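Local coordinates for Lin1889 protein (Listeria innocua Clip11262, PDB 3B57) that is of uncharacterised function but binds magnesium in an all-helical HD domain and is therefore probably a metal-dependent phosphohydrolase, at residues A[32-37]-A[50-55]; A[42-47]-A[172-177]; A[129-134]-A[182-187]. One frame throughout, in Å; residues are numbered along the deposited sequence.

Contact 1: residues A[32-37]-A[50-55]; sequences RVWKLS and TIELAA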
loop_
_atom_site.group_PDB
_atom_site.type_symbol
_atom_site.label_atom_id
_atom_site.label_comp_id
_atom_site.label_asym_id
_atom_site.label_seq_id
_atom_site.Cartn_x
_atom_site.Cartn_y
_atom_site.Cartn_z
ATOM N N ARG A 32 17.265 3.630 -6.242
ATOM C CA ARG A 32 16.630 2.584 -7.059
ATOM C C ARG A 32 16.610 3.037 -8.522
ATOM O O ARG A 32 16.962 2.273 -9.418
ATOM C CB ARG A 32 15.188 2.304 -6.594
ATOM C CG ARG A 32 14.987 0.981 -5.837
ATOM C CD ARG A 32 13.537 0.796 -5.391
ATOM N NE ARG A 32 13.311 1.226 -4.008
ATOM C CZ ARG A 32 12.454 2.180 -3.646
ATOM N NH1 ARG A 32 11.735 2.817 -4.564
ATOM N NH2 ARG A 32 12.305 2.485 -2.361
ATOM N N VAL A 33 16.203 4.284 -8.758
ATOM C CA VAL A 33 16.148 4.821 -10.115
ATOM C C VAL A 33 17.549 4.842 -10.711
ATOM O O VAL A 33 17.725 4.750 -11.926
ATOM C CB VAL A 33 15.579 6.250 -10.129
ATOM C CG1 VAL A 33 15.559 6.777 -11.552
ATOM C CG2 VAL A 33 14.178 6.263 -9.548
ATOM N N TRP A 34 18.535 4.968 -9.831
ATOM C CA TRP A 34 19.936 4.976 -10.214
ATOM C C TRP A 34 20.310 3.547 -10.617
ATOM O O TRP A 34 20.766 3.311 -11.739
ATOM C CB TRP A 34 20.787 5.458 -9.028
ATOM C CG TRP A 34 22.249 5.265 -9.173
ATOM C CD1 TRP A 34 23.061 5.813 -10.120
ATOM C CD2 TRP A 34 23.075 4.410 -8.382
ATOM N NE1 TRP A 34 24.346 5.342 -9.977
ATOM C CE2 TRP A 34 24.382 4.476 -8.916
ATOM C CE3 TRP A 34 22.838 3.585 -7.272
ATOM C CZ2 TRP A 34 25.452 3.746 -8.380
ATOM C CZ3 TRP A 34 23.908 2.857 -6.738
ATOM C CH2 TRP A 34 25.196 2.944 -7.297
ATOM N N LYS A 35 20.100 2.593 -9.713
ATOM C CA LYS A 35 20.407 1.192 -10.005
ATOM C C LYS A 35 19.646 0.728 -11.241
ATOM O O LYS A 35 20.185 0.016 -12.091
ATOM C CB LYS A 35 20.007 0.284 -8.843
ATOM C CG LYS A 35 20.898 0.358 -7.632
ATOM C CD LYS A 35 20.629 -0.837 -6.749
ATOM C CE LYS A 35 21.659 -0.974 -5.640
ATOM N NZ LYS A 35 21.424 -2.228 -4.848
ATOM N N LEU A 36 18.384 1.138 -11.325
ATOM C CA LEU A 36 17.520 0.762 -12.429
ATOM C C LEU A 36 18.016 1.305 -13.758
ATOM O O LEU A 36 18.076 0.583 -14.755
ATOM C CB LEU A 36 16.105 1.264 -12.163
ATOM C CG LEU A 36 14.955 0.254 -12.190
ATOM C CD1 LEU A 36 15.392 -1.105 -11.681
ATOM C CD2 LEU A 36 13.832 0.820 -11.325
ATOM N N SER A 37 18.368 2.583 -13.786
ATOM C CA SER A 37 18.850 3.146 -15.033
ATOM C C SER A 37 20.200 2.502 -15.380
ATOM O O SER A 37 20.504 2.285 -16.552
ATOM C CB SER A 37 18.982 4.657 -14.918
ATOM O OG SER A 37 19.908 4.973 -13.921
ATOM N N THR A 50 26.640 10.089 -18.109
ATOM C CA THR A 50 25.642 11.109 -18.300
ATOM C C THR A 50 24.302 10.665 -17.682
ATOM O O THR A 50 23.557 11.485 -17.129
ATOM C CB THR A 50 25.526 11.408 -19.806
ATOM O OG1 THR A 50 25.935 12.759 -20.040
ATOM C CG2 THR A 50 24.118 11.195 -20.319
ATOM N N ILE A 51 24.037 9.357 -17.761
ATOM C CA ILE A 51 22.826 8.706 -17.241
ATOM C C ILE A 51 22.844 8.603 -15.720
ATOM O O ILE A 51 21.893 8.991 -15.045
ATOM C CB ILE A 51 22.695 7.261 -17.829
ATOM C CG1 ILE A 51 22.326 7.343 -19.321
ATOM C CG2 ILE A 51 21.689 6.427 -17.022
ATOM C CD1 ILE A 51 22.521 6.047 -20.092
ATOM N N GLU A 52 23.938 8.069 -15.194
ATOM C CA GLU A 52 24.106 7.881 -13.760
ATOM C C GLU A 52 23.871 9.157 -12.931
ATOM O O GLU A 52 23.295 9.087 -11.845
ATOM C CB GLU A 52 25.504 7.327 -13.499
ATOM C CG GLU A 52 25.555 6.267 -12.436
ATOM C CD GLU A 52 26.593 5.215 -12.753
ATOM O OE1 GLU A 52 26.600 4.768 -13.926
ATOM O OE2 GLU A 52 27.380 4.825 -11.847
ATOM N N LEU A 53 24.302 10.315 -13.435
ATOM C CA LEU A 53 24.112 11.557 -12.696
ATOM C C LEU A 53 22.724 12.107 -12.907
ATOM O O LEU A 53 22.088 12.566 -11.960
ATOM C CB LEU A 53 25.121 12.627 -13.106
ATOM C CG LEU A 53 26.574 12.452 -12.677
ATOM C CD1 LEU A 53 27.426 13.522 -13.332
ATOM C CD2 LEU A 53 26.668 12.514 -11.175
ATOM N N ALA A 54 22.235 12.085 -14.136
ATOM C CA ALA A 54 20.901 12.608 -14.337
ATOM C C ALA A 54 19.973 11.807 -13.431
ATOM O O ALA A 54 19.074 12.368 -12.818
ATOM C CB ALA A 54 20.484 12.476 -15.786
ATOM N N ALA A 55 20.211 10.501 -13.320
ATOM C CA ALA A 55 19.378 9.648 -12.472
ATOM C C ALA A 55 19.452 10.053 -11.007
ATOM O O ALA A 55 18.438 10.085 -10.316
ATOM C CB ALA A 55 19.792 8.200 -12.612
#
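Ala55 of helix 48-57 turns its methyl into the wall of helix 27-44, where CB lies 3.5 Å from Ser37 OG and 4.0 Å from Trp34 CA. The small side chain allows the backbones to close up here, with the CA atoms of Trp34 and Ala55 only 5.2 Å apart, whereas the axes of the two nearly antiparallel segments (160°) stay 8.9 Å apart. Ser37 carries OG between its own backbone N and carbonyl carbon (chi1 61°), which folds the hydroxyl back over the preceding turn, within hydrogen-bonding distance of Val33 O and Trp34 O. A polar atom in a buried place is thus satisfied by its own helix, and its flank is left to pack on carbon, including Ile51 CG2, 3.9 Å from Ser37 CB. The less buried edge is at the partly exposed Glu52, whose side chain lies beside the Trp34 indole; the detail of that approach is doubtful. No hydrogen bond joins the segments. Val33 neighbours the magnesium ligands His29 and His58, so the pairing belongs to the core of the HD domain. Helix 3-15 borders the Trp34 and Glu52 side, and helix 114-125 packs on Ser37 and Ile51.

Contact 2: residues A[42-47]-A[172-177]; sequences SKEGGD and LNTETA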
loop_
_atom_site.group_PDB
_atom_site.type_symbol
_atom_site.label_atom_id
_atom_site.label_comp_id
_atom_site.label_asym_id
_atom_site.label_seq_id
_atom_site.Cartn_x
_atom_site.Cartn_y
_atom_site.Cartn_z
ATOM N N SER A 42 23.021 -1.036 -19.585
ATOM C CA SER A 42 23.867 -2.185 -19.880
ATOM C C SER A 42 23.281 -3.032 -21.008
ATOM O O SER A 42 23.901 -3.992 -21.460
ATOM C CB SER A 42 24.023 -3.065 -18.643
ATOM O OG SER A 42 23.051 -4.095 -18.686
ATOM N N LYS A 43 22.081 -2.688 -21.450
ATOM C CA LYS A 43 21.464 -3.439 -22.524
ATOM C C LYS A 43 20.887 -2.526 -23.578
ATOM O O LYS A 43 20.549 -2.970 -24.676
ATOM C CB LYS A 43 20.370 -4.363 -21.995
ATOM C CG LYS A 43 20.897 -5.566 -21.255
ATOM C CD LYS A 43 19.818 -6.608 -21.094
ATOM C CE LYS A 43 20.362 -7.797 -20.332
ATOM N NZ LYS A 43 20.999 -7.299 -19.079
ATOM N N GLU A 44 20.766 -1.245 -23.260
ATOM C CA GLU A 44 20.235 -0.301 -24.236
ATOM C C GLU A 44 21.287 0.722 -24.654
ATOM O O GLU A 44 21.052 1.543 -25.538
ATOM C CB GLU A 44 19.022 0.417 -23.661
ATOM C CG GLU A 44 17.876 -0.491 -23.317
ATOM C CD GLU A 44 17.120 -0.968 -24.541
ATOM O OE1 GLU A 44 16.710 -0.114 -25.354
ATOM O OE2 GLU A 44 16.920 -2.194 -24.686
ATOM N N GLY A 45 22.446 0.674 -24.009
ATOM C CA GLY A 45 23.508 1.603 -24.351
ATOM C C GLY A 45 23.313 3.034 -23.878
ATOM O O GLY A 45 22.368 3.324 -23.145
ATOM N N GLY A 46 24.219 3.920 -24.298
ATOM C CA GLY A 46 24.162 5.326 -23.925
ATOM C C GLY A 46 25.335 5.713 -23.042
ATOM O O GLY A 46 26.071 4.845 -22.577
ATOM N N ASP A 47 25.513 7.014 -22.818
ATOM C CA ASP A 47 26.595 7.541 -21.975
ATOM C C ASP A 47 26.252 7.235 -20.514
ATOM O O ASP A 47 25.506 7.979 -19.867
ATOM C CB ASP A 47 26.713 9.066 -22.171
ATOM C CG ASP A 47 27.989 9.668 -21.552
ATOM O OD1 ASP A 47 28.391 9.239 -20.436
ATOM O OD2 ASP A 47 28.571 10.595 -22.185
ATOM N N LEU A 172 6.448 2.649 -21.613
ATOM C CA LEU A 172 7.899 2.527 -21.522
ATOM C C LEU A 172 8.532 2.611 -22.903
ATOM O O LEU A 172 8.032 2.001 -23.846
ATOM C CB LEU A 172 8.268 1.195 -20.880
ATOM C CG LEU A 172 7.978 1.146 -19.391
ATOM C CD1 LEU A 172 8.493 -0.160 -18.817
ATOM C CD2 LEU A 172 8.654 2.322 -18.712
ATOM N N ASN A 173 9.625 3.356 -23.044
ATOM C CA ASN A 173 10.239 3.451 -24.365
ATOM C C ASN A 173 11.573 2.730 -24.480
ATOM O O ASN A 173 12.543 3.274 -24.978
ATOM C CB ASN A 173 10.351 4.926 -24.813
ATOM C CG ASN A 173 11.019 5.800 -23.795
ATOM O OD1 ASN A 173 10.589 6.919 -23.558
ATOM N ND2 ASN A 173 12.093 5.306 -23.202
ATOM N N THR A 174 11.590 1.479 -24.046
ATOM C CA THR A 174 12.786 0.659 -24.077
ATOM C C THR A 174 12.367 -0.786 -23.870
ATOM O O THR A 174 11.600 -1.100 -22.950
ATOM C CB THR A 174 13.744 1.029 -22.934
ATOM O OG1 THR A 174 14.497 2.184 -23.299
ATOM C CG2 THR A 174 14.677 -0.118 -22.613
ATOM N N GLU A 175 12.877 -1.670 -24.714
ATOM C CA GLU A 175 12.546 -3.074 -24.585
ATOM C C GLU A 175 13.117 -3.656 -23.308
ATOM O O GLU A 175 12.494 -4.509 -22.681
ATOM C CB GLU A 175 13.069 -3.855 -25.783
ATOM C CG GLU A 175 11.954 -4.401 -26.638
ATOM C CD GLU A 175 10.997 -3.317 -27.096
ATOM O OE1 GLU A 175 9.887 -3.671 -27.560
ATOM O OE2 GLU A 175 11.357 -2.114 -26.998
ATOM N N THR A 176 14.303 -3.215 -22.917
ATOM C CA THR A 176 14.881 -3.754 -21.700
ATOM C C THR A 176 13.965 -3.352 -20.561
ATOM O O THR A 176 13.555 -4.186 -19.754
ATOM C CB THR A 176 16.299 -3.218 -21.459
ATOM O OG1 THR A 176 17.136 -3.590 -22.560
ATOM C CG2 THR A 176 16.884 -3.798 -20.180
ATOM N N ALA A 177 13.627 -2.070 -20.513
ATOM C CA ALA A 177 12.733 -1.579 -19.481
ATOM C C ALA A 177 11.441 -2.395 -19.471
ATOM O O ALA A 177 10.984 -2.801 -18.403
ATOM C CB ALA A 177 12.427 -0.102 -19.703
#
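Thr174 places its methyl beside the carboxylate end of Glu44, the two side chains arriving from opposite directions. It occupies the N-cap position of helix 175-179, but its hydroxyl is turned back to Asn173 O (OG1 to O 2.8 Å), well above the carbonyl plane, and caps nothing. Glu175 follows at the exposed margin and adds little. Its carboxylate and that of Glu44 remain apart, OE1 of Glu44 being 5.9 Å from OE2 of Glu175. Thr176 provides the polar grip: its OG1 donates to Glu44 OE2 at 2.6 Å, on the anti side of the carboxylate and 18° out of its plane. A weak bond runs from Thr176 N to Glu44 OE2, 3.3 Å, so an acid from another helix receives an N-H of the first turn, where the helix end would probably favour its negative charge. Glu44 gets there by bending at chi2 (-75°). Beside it, Lys43 CB packs 3.4 Å from Thr176 OG1, while the amine leads away. The contact ties the C-terminal end of helix 27-44 to the start of helix 175-179 at the protein surface; helix 114-125 lies beneath both, with Ile118 touching Glu44 and Asp121 touching Thr174.

Contact 3: residues A[129-134]-A[182-187]; sequences GAIGIA and KEKQKI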
loop_
_atom_site.group_PDB
_atom_site.type_symbol
_atom_site.label_atom_id
_atom_site.label_comp_id
_atom_site.label_asym_id
_atom_site.label_seq_id
_atom_site.Cartn_x
_atom_site.Cartn_y
_atom_site.Cartn_z
ATOM N N GLY A 129 4.667 -2.124 -10.111
ATOM C CA GLY A 129 5.156 -3.311 -9.430
ATOM C C GLY A 129 4.924 -3.226 -7.931
ATOM O O GLY A 129 4.202 -2.349 -7.459
ATOM N N ALA A 130 5.538 -4.119 -7.165
ATOM C CA ALA A 130 5.348 -4.102 -5.720
ATOM C C ALA A 130 5.633 -2.723 -5.120
ATOM O O ALA A 130 4.862 -2.240 -4.288
ATOM C CB ALA A 130 6.225 -5.150 -5.068
ATOM N N ILE A 131 6.734 -2.095 -5.550
ATOM C CA ILE A 131 7.136 -0.760 -5.069
ATOM C C ILE A 131 6.042 0.251 -5.387
ATOM O O ILE A 131 5.719 1.129 -4.577
ATOM C CB ILE A 131 8.420 -0.260 -5.764
ATOM C CG1 ILE A 131 9.420 -1.403 -5.885
ATOM C CG2 ILE A 131 9.055 0.875 -4.952
ATOM C CD1 ILE A 131 10.520 -1.130 -6.921
ATOM N N GLY A 132 5.494 0.128 -6.591
ATOM C CA GLY A 132 4.430 1.014 -7.006
ATOM C C GLY A 132 3.288 0.923 -6.009
ATOM O O GLY A 132 2.888 1.933 -5.417
ATOM N N ILE A 133 2.768 -0.292 -5.818
ATOM C CA ILE A 133 1.671 -0.521 -4.882
ATOM C C ILE A 133 1.989 0.155 -3.556
ATOM O O ILE A 133 1.250 1.035 -3.108
ATOM C CB ILE A 133 1.436 -2.036 -4.645
ATOM C CG1 ILE A 133 0.929 -2.692 -5.930
ATOM C CG2 ILE A 133 0.427 -2.247 -3.530
ATOM C CD1 ILE A 133 0.811 -4.201 -5.849
ATOM N N ALA A 134 3.101 -0.242 -2.944
ATOM C CA ALA A 134 3.514 0.338 -1.666
ATOM C C ALA A 134 3.631 1.857 -1.744
ATOM O O ALA A 134 3.144 2.572 -0.866
ATOM C CB ALA A 134 4.846 -0.253 -1.225
ATOM N N LYS A 182 7.855 -6.679 -16.686
ATOM C CA LYS A 182 6.971 -7.831 -16.748
ATOM C C LYS A 182 6.611 -8.360 -15.366
ATOM O O LYS A 182 5.439 -8.357 -14.989
ATOM C CB LYS A 182 7.591 -8.950 -17.592
ATOM C CG LYS A 182 6.625 -10.114 -17.877
ATOM C CD LYS A 182 7.203 -11.137 -18.858
ATOM C CE LYS A 182 7.618 -10.477 -20.175
ATOM N NZ LYS A 182 8.245 -11.452 -21.121
ATOM N N GLU A 183 7.598 -8.817 -14.604
ATOM C CA GLU A 183 7.300 -9.325 -13.265
ATOM C C GLU A 183 6.491 -8.319 -12.451
ATOM O O GLU A 183 5.614 -8.700 -11.669
ATOM C CB GLU A 183 8.580 -9.644 -12.509
ATOM C CG GLU A 183 9.326 -10.813 -13.059
ATOM C CD GLU A 183 9.830 -11.702 -11.951
ATOM O OE1 GLU A 183 10.492 -11.170 -11.031
ATOM O OE2 GLU A 183 9.565 -12.925 -11.997
ATOM N N LYS A 184 6.787 -7.036 -12.637
ATOM C CA LYS A 184 6.085 -5.987 -11.921
ATOM C C LYS A 184 4.628 -5.904 -12.358
ATOM O O LYS A 184 3.725 -5.992 -11.527
ATOM C CB LYS A 184 6.772 -4.639 -12.137
ATOM C CG LYS A 184 8.143 -4.527 -11.483
ATOM C CD LYS A 184 8.613 -3.078 -11.425
ATOM C CE LYS A 184 9.821 -2.917 -10.519
ATOM N NZ LYS A 184 9.884 -1.547 -9.913
ATOM N N GLN A 185 4.399 -5.744 -13.659
ATOM C CA GLN A 185 3.042 -5.652 -14.193
ATOM C C GLN A 185 2.232 -6.883 -13.824
ATOM O O GLN A 185 1.011 -6.880 -13.938
ATOM C CB GLN A 185 3.071 -5.526 -15.715
ATOM C CG GLN A 185 1.692 -5.439 -16.356
ATOM C CD GLN A 185 1.134 -4.027 -16.348
ATOM O OE1 GLN A 185 0.113 -3.746 -16.980
ATOM N NE2 GLN A 185 1.807 -3.125 -15.632
ATOM N N LYS A 186 2.906 -7.945 -13.398
ATOM C CA LYS A 186 2.183 -9.150 -13.034
ATOM C C LYS A 186 1.656 -9.058 -11.619
ATOM O O LYS A 186 0.446 -9.035 -11.407
ATOM C CB LYS A 186 3.065 -10.387 -13.167
ATOM C CG LYS A 186 2.446 -11.652 -12.586
ATOM C CD LYS A 186 3.422 -12.826 -12.672
ATOM C CE LYS A 186 2.844 -14.085 -12.024
ATOM N NZ LYS A 186 1.418 -14.309 -12.442
ATOM N N ILE A 187 2.564 -9.000 -10.651
ATOM C CA ILE A 187 2.175 -8.920 -9.249
ATOM C C ILE A 187 1.158 -7.799 -9.044
ATOM O O ILE A 187 0.255 -7.894 -8.220
ATOM C CB ILE A 187 3.408 -8.680 -8.366
ATOM C CG1 ILE A 187 3.193 -9.342 -6.995
ATOM C CG2 ILE A 187 3.725 -7.190 -8.298
ATOM C CD1 ILE A 187 2.072 -8.775 -6.165
#
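Lys184 lays its aliphatic chain directly over Gly129, with CB 3.4 Å from Gly129 CA, CG and CD following close by. The backbones nearly touch at this point, the CA atoms of Gly129 and Lys184 being 3.8 Å apart, and the positive phi of Gly129 (73°) suits glycine. CG of Lys184 stands beside the backbone N, opposite the carbonyl carbon (chi1 -68°), and every later torsion is close to extended. The chain therefore runs out along Gly129 and carries its amine end past Ile131 CD1. The two side chains meet obliquely. Ile131 extends CG1 and CD1 toward the lysine through an extended chi2, and it is this far end, rather than CB, that comes close.

Ile187, one turn after Lys184, faces the other helix directly. Its CG2 sits between its own N and carbonyl carbon and reaches the backbone of Gly129 and Ala130, 3.7 Å from Ala130 N and 4.2 Å from Gly129 C. Ile133 touches more lightly, CD1 approaching Ile187 O at 4.4 Å. The segment axes come within 8.3 Å and are inclined at 45°.

No hydrogen bond crosses between the segments, and the lysine's charge is answered by other partners: NZ donates to Leu125 O and forms a salt bridge with Glu198 of the second subunit. That same glutamate accepts a hydrogen bond from Ala130 N and a weak one from Ile131 N. A buried ammonium and backbone N-H groups of Ala130 and Ile131 thus converge on one carboxylate of the other chain, which would probably stabilise its anionic form. The chemistry implies a contact that also forms part of the subunit interface: carbon packing between the two segments, with the polar partners of Lys184 lying outside them, in its own chain at Leu125 O and in the second subunit at Glu198.

In the fold
Contacts 1 and 3 are buried, while contact 2 lies at the surface. Contacts 1 and 2 share helix 27-44, one using its middle and the other its C-terminal end, and they touch where Ile51 packs on Gly45 and Gly46. Contact 3 meets contact 1 through Arg32 and Ile131, although their centres are about 20 Å apart; both reach the second subunit, whereas no other chain of the assembly touches contact 2. Chemistry follows location: contact 1 is mainly close helix packing beside the magnesium site, the surface pair relies on one hydroxyl bond and a weak backbone bond to a carboxylate, and contact 3 combines apolar packing with a lysine paired with a carboxylate of the second subunit.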